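PDB 4JZ6: salicylaldehyde dehydrogenase NahF from Pseudomonas putida, which probably catalyses the NAD+-dependent oxidation of salicylaldehyde to salicylate, a step in naphthalene degradation. Local coordinates for residues Gly292-Gln297 / Glu323-Leu328; Glu305-Asp310 / Asp315-Arg320; Asp384-Lys387 / Ile392-Glu395. All blocks are in the same frame, centred on the assembly; numbering follows the deposited sequence.

How the interactions relate
Interactions 1 and 2 both use helix 311-327, and both are buried and apolar. Interaction 1 sets its C-terminal end beside the end of helix 282-294, and interaction 2 lays its N-terminal half on strand 306-310, which follows helix 282-294 in the chain. They meet where S293 packs on L307. Interaction 3 lies in the loop between strands 381-384 and 401-407. It is also mostly buried but has an exposed lysine, and a backbone carbonyl takes part in its packing. R306 NE links interactions 2 and 3 through a hydrogen bond to Y393 O of 2.8 Å. The charged groups of helix 311-327, the E323 network and R320, lie away from the apolar contacts.

Interaction 1: Gly292-Gln297 / Glu323-Leu328; sequences GSFLFQ and EKTERL
On helix 311-327, whose T325 presses against F294 together with L328 just past its end, the carboxylate of E323 is gripped by R327, with NH1 2.9 Å from OE1 in a salt bridge. A weak bond from R327 NE to the other oxygen and a long ion pair from K324 complete this outer network. The contact itself is packing between two helices of the α/β catalytic domain, 282-294 and 311-327, joined in sequence through strand 306-310. F294 is the last residue of the first helix, and its ring reaches to the end of the second. CE2 lies 3.4 Å from T325 CG2, while CD2 lies 3.7 Å from L328 CD1; both side chains cross the phenylalanine at about a right angle. Threonine suits this buried place: with chi1 at -61°, OG1 bonds to F321 O, which satisfies the hydroxyl, and also lies against the ring at CE2, while CG2 comes closest. L328, whose amide bonds to T325 O, is also packed by F500 of the second subunit. An alanine in place of F294 would probably open a gap between the helix ends and leave T325 CG2 and L328 CD1 without their shared partner. Farther along 292-297, F296 stacks on W113 of the salicylaldehyde pocket. Back at F294, S293 CB sits over one ring face, offset toward the rim, 3.6 Å above the plane.

Interaction 2: Glu305-Asp310 / Asp315-Arg320; sequences ERLVVD and DEFVAR. With SO4 (sulfate ion), chain E.
F317 has its CG swung anti to the backbone N (chi1 170°), which carries the ring from helix 311-327 toward strand 306-310; on the strand, V309 has CG1 anti to its carbonyl carbon (chi1 -61°), where that methyl meets the ring. CG1 lies 3.7 Å from F317 CD2 and nearly as close to CE2. L307, two residues earlier and on the same side of the strand, brings CD1 to the ring edge, 4.2 Å from CZ. This is a β-α unit of the mostly parallel sheet of the catalytic domain: the strand runs straight into its helix, with D310 as the N-cap. Branched aliphatic residues on the strand and a large flat ring on the helix suit an interior that V286 of helix 282-294 also lines. Away from this core, R320 extends its chain to a sulfate ion, probably from the crystallisation liquor. NH1 gives O4 a nearly straight bond (3.2 Å, 164°) at the edge of the guanidinium, and NH2 adds a weak one to O1. R431 and the amides of I282 and N283 also hold the anion. The chemistry thus divides: no hydrogen bond crosses between 305-310 and 315-320, so shape and exclusion of water bind them, while on the helix R320 carries its charge away from the ring, to the sulfate.

Interaction 3: Asp384-Lys387 / Ile392-Glu395; sequences DHVK and IYDE
V386 is the wedge of this contact, and its CG1 does the touching on every side. It lies 3.9 Å from Y393 CA and 4.1 Å from I392 CG2, and it comes to the edge of the tyrosine ring, 4.1 Å from CD2. The valine's chi1 of 168°, which sets CG1 anti to the backbone N, points that methyl into the angle between I392 and Y393. A small branched residue fits there. Beside it the backbone joins in: K387 O rests 3.4 Å from Y393 CB, a packing contact rather than a hydrogen bond. The loose side is K387, whose CB points away from 392-395 and whose flexible, charged chain suits its exposed place. Tyrosine suits its buried place because it is both apolar and polar: its ring edge meets the valine, its OH is hydrogen-bonded to D419, and R306 makes a cation-pi contact with it. The two segments fold back on each other within the loop that connects neighbouring parallel strands 381-384 and 401-407 of the catalytic domain's sheet. V386 bonds through its backbone to V404 and packs on V403, Y393 leans on I405, and I392 packs against L356 and A360 of helix 349-362.

Interaction 1: Gly292-Gln297 / Glu323-Leu328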
loop_
_atom_site.group_PDB
_atom_site.type_symbol
_atom_site.label_atom_id
_atom_site.label_comp_id
_atom_site.label_asym_id
_atom_site.label_seq_id
_atom_site.Cartn_x
_atom_site.Cartn_y
_atom_site.Cartn_z
ATOM N N GLY A 292 -15.041 23.763 -11.754
ATOM C CA GLY A 292 -14.841 22.411 -11.262
ATOM C C GLY A 292 -15.969 21.473 -11.642
ATOM O O GLY A 292 -15.763 20.274 -11.801
ATOM N N SER A 293 -17.169 22.022 -11.798
ATOM C CA SER A 293 -18.331 21.205 -12.115
ATOM C C SER A 293 -18.375 20.777 -13.576
ATOM O O SER A 293 -18.741 19.640 -13.885
ATOM C CB SER A 293 -19.621 21.945 -11.765
ATOM O OG SER A 293 -19.735 22.107 -10.364
ATOM N N PHE A 294 -17.992 21.677 -14.475
ATOM C CA PHE A 294 -18.286 21.459 -15.882
ATOM C C PHE A 294 -17.094 21.383 -16.822
ATOM O O PHE A 294 -17.268 21.293 -18.039
ATOM C CB PHE A 294 -19.283 22.502 -16.360
ATOM C CG PHE A 294 -20.554 22.488 -15.591
ATOM C CD1 PHE A 294 -21.394 21.386 -15.647
ATOM C CD2 PHE A 294 -20.906 23.560 -14.795
ATOM C CE1 PHE A 294 -22.572 21.358 -14.930
ATOM C CE2 PHE A 294 -22.080 23.542 -14.074
ATOM C CZ PHE A 294 -22.919 22.437 -14.139
ATOM N N LEU A 295 -15.888 21.413 -16.273
ATOM C CA LEU A 295 -14.722 21.179 -17.100
ATOM C C LEU A 295 -14.803 19.744 -17.625
ATOM O O LEU A 295 -15.072 18.817 -16.855
ATOM C CB LEU A 295 -13.444 21.411 -16.300
ATOM C CG LEU A 295 -12.124 21.087 -16.998
ATOM C CD1 LEU A 295 -11.984 21.875 -18.278
ATOM C CD2 LEU A 295 -10.980 21.392 -16.065
ATOM N N PHE A 296 -14.600 19.577 -18.936
ATOM C CA PHE A 296 -14.670 18.266 -19.598
ATOM C C PHE A 296 -15.972 17.525 -19.272
ATOM O O PHE A 296 -15.979 16.306 -19.080
ATOM C CB PHE A 296 -13.437 17.411 -19.257
ATOM C CG PHE A 296 -13.338 16.128 -20.047
ATOM C CD1 PHE A 296 -13.569 16.113 -21.416
ATOM C CD2 PHE A 296 -13.012 14.934 -19.414
ATOM C CE1 PHE A 296 -13.483 14.932 -22.137
ATOM C CE2 PHE A 296 -12.919 13.750 -20.138
ATOM C CZ PHE A 296 -13.154 13.754 -21.502
ATOM N N GLN A 297 -17.067 18.278 -19.201
ATOM C CA GLN A 297 -18.389 17.704 -18.977
ATOM C C GLN A 297 -18.496 16.929 -17.671
ATOM O O GLN A 297 -19.195 15.922 -17.618
ATOM C CB GLN A 297 -18.757 16.757 -20.120
ATOM C CG GLN A 297 -18.627 17.365 -21.485
ATOM C CD GLN A 297 -17.328 17.013 -22.185
ATOM O OE1 GLN A 297 -16.560 17.897 -22.556
ATOM N NE2 GLN A 297 -17.083 15.722 -22.384
ATOM N N GLU A 323 -27.172 31.094 -13.182
ATOM C CA GLU A 323 -27.023 32.109 -14.214
ATOM C C GLU A 323 -25.820 31.786 -15.097
ATOM O O GLU A 323 -25.954 31.658 -16.315
ATOM C CB GLU A 323 -26.883 33.493 -13.578
ATOM C CG GLU A 323 -27.359 34.642 -14.449
ATOM C CD GLU A 323 -26.343 35.038 -15.503
ATOM O OE1 GLU A 323 -25.130 35.055 -15.187
ATOM O OE2 GLU A 323 -26.760 35.332 -16.648
ATOM N N LYS A 324 -24.653 31.634 -14.476
ATOM C CA LYS A 324 -23.424 31.309 -15.200
ATOM C C LYS A 324 -23.527 29.992 -15.975
ATOM O O LYS A 324 -23.102 29.897 -17.129
ATOM C CB LYS A 324 -22.244 31.227 -14.230
ATOM C CG LYS A 324 -21.906 32.525 -13.540
ATOM C CD LYS A 324 -21.623 33.627 -14.542
ATOM C CE LYS A 324 -21.192 34.901 -13.834
ATOM N NZ LYS A 324 -21.385 36.115 -14.677
ATOM N N THR A 325 -24.085 28.980 -15.322
ATOM C CA THR A 325 -24.156 27.633 -15.879
ATOM C C THR A 325 -24.994 27.564 -17.163
ATOM O O THR A 325 -24.578 26.946 -18.148
ATOM C CB THR A 325 -24.675 26.636 -14.821
ATOM O OG1 THR A 325 -23.767 26.624 -13.718
ATOM C CG2 THR A 325 -24.781 25.234 -15.387
ATOM N N GLU A 326 -26.163 28.203 -17.149
ATOM C CA GLU A 326 -27.031 28.259 -18.327
ATOM C C GLU A 326 -26.318 28.857 -19.542
ATOM O O GLU A 326 -26.523 28.408 -20.674
ATOM C CB GLU A 326 -28.299 29.062 -18.031
ATOM C CG GLU A 326 -29.324 28.335 -17.177
ATOM C CD GLU A 326 -30.447 29.251 -16.724
ATOM O OE1 GLU A 326 -30.292 30.488 -16.848
ATOM O OE2 GLU A 326 -31.484 28.741 -16.244
ATOM N N ARG A 327 -25.476 29.860 -19.293
ATOM C CA ARG A 327 -24.760 30.570 -20.354
ATOM C C ARG A 327 -23.647 29.738 -21.015
ATOM O O ARG A 327 -23.152 30.108 -22.079
ATOM C CB ARG A 327 -24.180 31.892 -19.828
ATOM C CG ARG A 327 -25.202 32.963 -19.442
ATOM C CD ARG A 327 -24.712 34.355 -19.862
ATOM N NE ARG A 327 -24.681 35.350 -18.786
ATOM C CZ ARG A 327 -23.588 35.698 -18.102
ATOM N NH1 ARG A 327 -23.665 36.620 -17.150
ATOM N NH2 ARG A 327 -22.417 35.127 -18.365
ATOM N N LEU A 328 -23.259 28.625 -20.391
ATOM C CA LEU A 328 -22.163 27.793 -20.895
ATOM C C LEU A 328 -22.465 27.164 -22.257
ATOM O O LEU A 328 -23.591 26.735 -22.513
ATOM C CB LEU A 328 -21.812 26.692 -19.889
ATOM C CG LEU A 328 -21.166 27.094 -18.560
ATOM C CD1 LEU A 328 -20.781 25.863 -17.749
ATOM C CD2 LEU A 328 -19.960 27.965 -18.806
#

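Interaction 2: Glu305-Asp310 / Asp315-Arg320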
loop_
_atom_site.group_PDB
_atom_site.type_symbol
_atom_site.label_atom_id
_atom_site.label_comp_id
_atom_site.label_asym_id
_atom_site.label_seq_id
_atom_site.Cartn_x
_atom_site.Cartn_y
_atom_site.Cartn_z
ATOM N N GLU A 305 -18.767 17.337 -7.646
ATOM C CA GLU A 305 -20.029 16.601 -7.706
ATOM C C GLU A 305 -21.017 17.051 -6.634
ATOM O O GLU A 305 -22.206 16.759 -6.716
ATOM C CB GLU A 305 -19.785 15.096 -7.603
ATOM C CG GLU A 305 -18.902 14.537 -8.707
ATOM C CD GLU A 305 -19.508 13.325 -9.389
ATOM O OE1 GLU A 305 -20.599 12.889 -8.965
ATOM O OE2 GLU A 305 -18.898 12.815 -10.355
ATOM N N ARG A 306 -20.518 17.758 -5.627
ATOM C CA ARG A 306 -21.370 18.312 -4.583
ATOM C C ARG A 306 -21.051 19.781 -4.365
ATOM O O ARG A 306 -19.891 20.196 -4.435
ATOM C CB ARG A 306 -21.150 17.584 -3.257
ATOM C CG ARG A 306 -21.809 16.230 -3.124
ATOM C CD ARG A 306 -21.121 15.459 -2.020
ATOM N NE ARG A 306 -21.972 14.446 -1.410
ATOM C CZ ARG A 306 -21.780 13.958 -0.186
ATOM N NH1 ARG A 306 -20.768 14.396 0.556
ATOM N NH2 ARG A 306 -22.602 13.039 0.301
ATOM N N LEU A 307 -22.091 20.559 -4.090
ATOM C CA LEU A 307 -21.926 21.911 -3.595
ATOM C C LEU A 307 -22.599 21.968 -2.228
ATOM O O LEU A 307 -23.821 22.149 -2.148
ATOM C CB LEU A 307 -22.593 22.918 -4.537
ATOM C CG LEU A 307 -22.002 23.258 -5.915
ATOM C CD1 LEU A 307 -20.558 23.710 -5.783
ATOM C CD2 LEU A 307 -22.114 22.102 -6.901
ATOM N N VAL A 308 -21.833 21.786 -1.151
ATOM C CA VAL A 308 -22.426 21.920 0.185
ATOM C C VAL A 308 -22.393 23.385 0.644
ATOM O O VAL A 308 -21.335 23.962 0.897
ATOM C CB VAL A 308 -21.871 20.893 1.243
ATOM C CG1 VAL A 308 -21.748 19.513 0.627
ATOM C CG2 VAL A 308 -20.547 21.309 1.799
ATOM N N VAL A 309 -23.574 23.995 0.690
ATOM C CA VAL A 309 -23.679 25.428 0.935
ATOM C C VAL A 309 -24.493 25.738 2.187
ATOM O O VAL A 309 -25.471 25.056 2.495
ATOM C CB VAL A 309 -24.299 26.157 -0.277
ATOM C CG1 VAL A 309 -23.439 25.969 -1.506
ATOM C CG2 VAL A 309 -25.681 25.630 -0.549
ATOM N N ASP A 310 -24.081 26.767 2.917
ATOM C CA ASP A 310 -24.810 27.163 4.108
ATOM C C ASP A 310 -26.151 27.766 3.701
ATOM O O ASP A 310 -26.227 28.548 2.752
ATOM C CB ASP A 310 -24.000 28.158 4.935
ATOM C CG ASP A 310 -24.471 28.236 6.367
ATOM O OD1 ASP A 310 -25.376 29.042 6.656
ATOM O OD2 ASP A 310 -23.940 27.483 7.209
ATOM N N ASP A 315 -29.604 30.243 -1.365
ATOM C CA ASP A 315 -30.476 30.810 -2.390
ATOM C C ASP A 315 -29.742 31.782 -3.308
ATOM O O ASP A 315 -29.920 31.752 -4.528
ATOM C CB ASP A 315 -31.684 31.508 -1.759
ATOM C CG ASP A 315 -32.751 30.534 -1.301
ATOM O OD1 ASP A 315 -32.841 29.430 -1.877
ATOM O OD2 ASP A 315 -33.509 30.879 -0.370
ATOM N N GLU A 316 -28.916 32.641 -2.721
ATOM C CA GLU A 316 -28.177 33.624 -3.498
ATOM C C GLU A 316 -27.115 32.937 -4.342
ATOM O O GLU A 316 -26.984 33.214 -5.534
ATOM C CB GLU A 316 -27.529 34.656 -2.581
ATOM C CG GLU A 316 -26.710 35.709 -3.303
ATOM C CD GLU A 316 -25.947 36.606 -2.340
ATOM O OE1 GLU A 316 -26.188 36.516 -1.112
ATOM O OE2 GLU A 316 -25.098 37.396 -2.807
ATOM N N PHE A 317 -26.365 32.032 -3.716
ATOM C CA PHE A 317 -25.310 31.295 -4.405
ATOM C C PHE A 317 -25.853 30.462 -5.558
ATOM O O PHE A 317 -25.277 30.449 -6.649
ATOM C CB PHE A 317 -24.559 30.384 -3.434
ATOM C CG PHE A 317 -23.623 29.426 -4.109
ATOM C CD1 PHE A 317 -22.339 29.818 -4.448
ATOM C CD2 PHE A 317 -24.029 28.132 -4.411
ATOM C CE1 PHE A 317 -21.477 28.940 -5.075
ATOM C CE2 PHE A 317 -23.175 27.251 -5.039
ATOM C CZ PHE A 317 -21.897 27.652 -5.371
ATOM N N VAL A 318 -26.946 29.749 -5.303
ATOM C CA VAL A 318 -27.561 28.906 -6.320
ATOM C C VAL A 318 -28.024 29.742 -7.511
ATOM O O VAL A 318 -27.862 29.340 -8.662
ATOM C CB VAL A 318 -28.737 28.070 -5.746
ATOM C CG1 VAL A 318 -29.517 27.385 -6.858
ATOM C CG2 VAL A 318 -28.223 27.039 -4.761
ATOM N N ALA A 319 -28.572 30.919 -7.232
ATOM C CA ALA A 319 -29.036 31.805 -8.296
ATOM C C ALA A 319 -27.899 32.218 -9.235
ATOM O O ALA A 319 -28.039 32.151 -10.456
ATOM C CB ALA A 319 -29.727 33.028 -7.715
ATOM N N ARG A 320 -26.772 32.636 -8.664
ATOM C CA ARG A 320 -25.625 33.047 -9.468
ATOM C C ARG A 320 -25.053 31.865 -10.246
ATOM O O ARG A 320 -24.771 31.974 -11.440
ATOM C CB ARG A 320 -24.536 33.678 -8.596
ATOM C CG ARG A 320 -24.998 34.883 -7.797
ATOM C CD ARG A 320 -23.810 35.742 -7.391
ATOM N NE ARG A 320 -24.114 36.615 -6.259
ATOM C CZ ARG A 320 -23.195 37.279 -5.562
ATOM N NH1 ARG A 320 -21.911 37.171 -5.882
ATOM N NH2 ARG A 320 -23.556 38.047 -4.542
HETATM S S SO4 E . -19.808 38.388 -2.452
HETATM O O1 SO4 E . -21.179 38.774 -2.122
HETATM O O2 SO4 E . -18.895 39.418 -1.959
HETATM O O3 SO4 E . -19.514 37.119 -1.796
HETATM O O4 SO4 E . -19.645 38.246 -3.900
#

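Interaction 3: Asp384-Lys387 / Ile392-Glu395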
loop_
_atom_site.group_PDB
_atom_site.type_symbol
_atom_site.label_atom_id
_atom_site.label_comp_id
_atom_site.label_asym_id
_atom_site.label_seq_id
_atom_site.Cartn_x
_atom_site.Cartn_y
_atom_site.Cartn_z
ATOM N N ASP A 384 -30.960 20.991 -6.906
ATOM C CA ASP A 384 -30.936 21.649 -5.604
ATOM C C ASP A 384 -31.781 20.867 -4.599
ATOM O O ASP A 384 -32.640 20.071 -4.990
ATOM C CB ASP A 384 -31.475 23.075 -5.724
ATOM C CG ASP A 384 -31.147 23.933 -4.510
ATOM O OD1 ASP A 384 -30.614 23.394 -3.513
ATOM O OD2 ASP A 384 -31.434 25.148 -4.550
ATOM N N HIS A 385 -31.544 21.115 -3.310
ATOM C CA HIS A 385 -32.242 20.418 -2.229
ATOM C C HIS A 385 -32.091 18.908 -2.342
ATOM O O HIS A 385 -33.068 18.164 -2.233
ATOM C CB HIS A 385 -33.721 20.793 -2.190
ATOM C CG HIS A 385 -33.969 22.265 -2.196
ATOM N ND1 HIS A 385 -33.779 23.057 -1.086
ATOM C CD2 HIS A 385 -34.399 23.093 -3.182
ATOM C CE1 HIS A 385 -34.077 24.308 -1.383
ATOM N NE2 HIS A 385 -34.457 24.358 -2.648
ATOM N N VAL A 386 -30.861 18.466 -2.579
ATOM C CA VAL A 386 -30.545 17.050 -2.584
ATOM C C VAL A 386 -30.324 16.583 -1.144
ATOM O O VAL A 386 -29.691 17.272 -0.344
ATOM C CB VAL A 386 -29.317 16.768 -3.470
ATOM C CG1 VAL A 386 -28.800 15.359 -3.261
ATOM C CG2 VAL A 386 -29.682 17.001 -4.927
ATOM N N LYS A 387 -30.875 15.420 -0.816
ATOM C CA LYS A 387 -30.853 14.921 0.551
ATOM C C LYS A 387 -30.255 13.512 0.613
ATOM O O LYS A 387 -30.129 12.829 -0.405
ATOM C CB LYS A 387 -32.270 14.937 1.134
ATOM C CG LYS A 387 -32.892 16.325 1.274
ATOM C CD LYS A 387 -32.241 17.113 2.413
ATOM C CE LYS A 387 -33.161 18.206 2.976
ATOM N NZ LYS A 387 -33.149 19.479 2.188
ATOM N N ILE A 392 -28.121 10.006 -5.783
ATOM C CA ILE A 392 -27.197 11.002 -6.326
ATOM C C ILE A 392 -26.482 11.814 -5.237
ATOM O O ILE A 392 -25.492 12.497 -5.509
ATOM C CB ILE A 392 -27.897 11.943 -7.343
ATOM C CG1 ILE A 392 -26.877 12.532 -8.324
ATOM C CG2 ILE A 392 -28.673 13.033 -6.629
ATOM C CD1 ILE A 392 -27.501 13.251 -9.498
ATOM N N TYR A 393 -26.976 11.722 -4.005
ATOM C CA TYR A 393 -26.325 12.340 -2.850
ATOM C C TYR A 393 -24.848 11.941 -2.719
ATOM O O TYR A 393 -23.999 12.776 -2.417
ATOM C CB TYR A 393 -27.093 11.976 -1.580
ATOM C CG TYR A 393 -26.578 12.558 -0.280
ATOM C CD1 TYR A 393 -25.797 11.797 0.585
ATOM C CD2 TYR A 393 -26.916 13.849 0.106
ATOM C CE1 TYR A 393 -25.349 12.314 1.787
ATOM C CE2 TYR A 393 -26.474 14.375 1.308
ATOM C CZ TYR A 393 -25.691 13.607 2.145
ATOM O OH TYR A 393 -25.247 14.133 3.345
ATOM N N ASP A 394 -24.531 10.675 -2.959
ATOM C CA ASP A 394 -23.146 10.246 -2.817
ATOM C C ASP A 394 -22.647 9.366 -3.962
ATOM O O ASP A 394 -21.452 9.101 -4.067
ATOM C CB ASP A 394 -22.929 9.548 -1.470
ATOM C CG ASP A 394 -21.461 9.449 -1.096
ATOM O OD1 ASP A 394 -20.701 10.383 -1.440
ATOM O OD2 ASP A 394 -21.064 8.440 -0.465
ATOM N N GLU A 395 -23.551 8.909 -4.820
ATOM C CA GLU A 395 -23.133 8.131 -5.983
ATOM C C GLU A 395 -22.464 9.026 -7.026
ATOM O O GLU A 395 -22.997 10.071 -7.396
ATOM C CB GLU A 395 -24.325 7.404 -6.600
ATOM C CG GLU A 395 -24.219 5.894 -6.553
ATOM C CD GLU A 395 -25.574 5.216 -6.584
ATOM O OE1 GLU A 395 -25.969 4.734 -7.667
ATOM O OE2 GLU A 395 -26.240 5.165 -5.525
#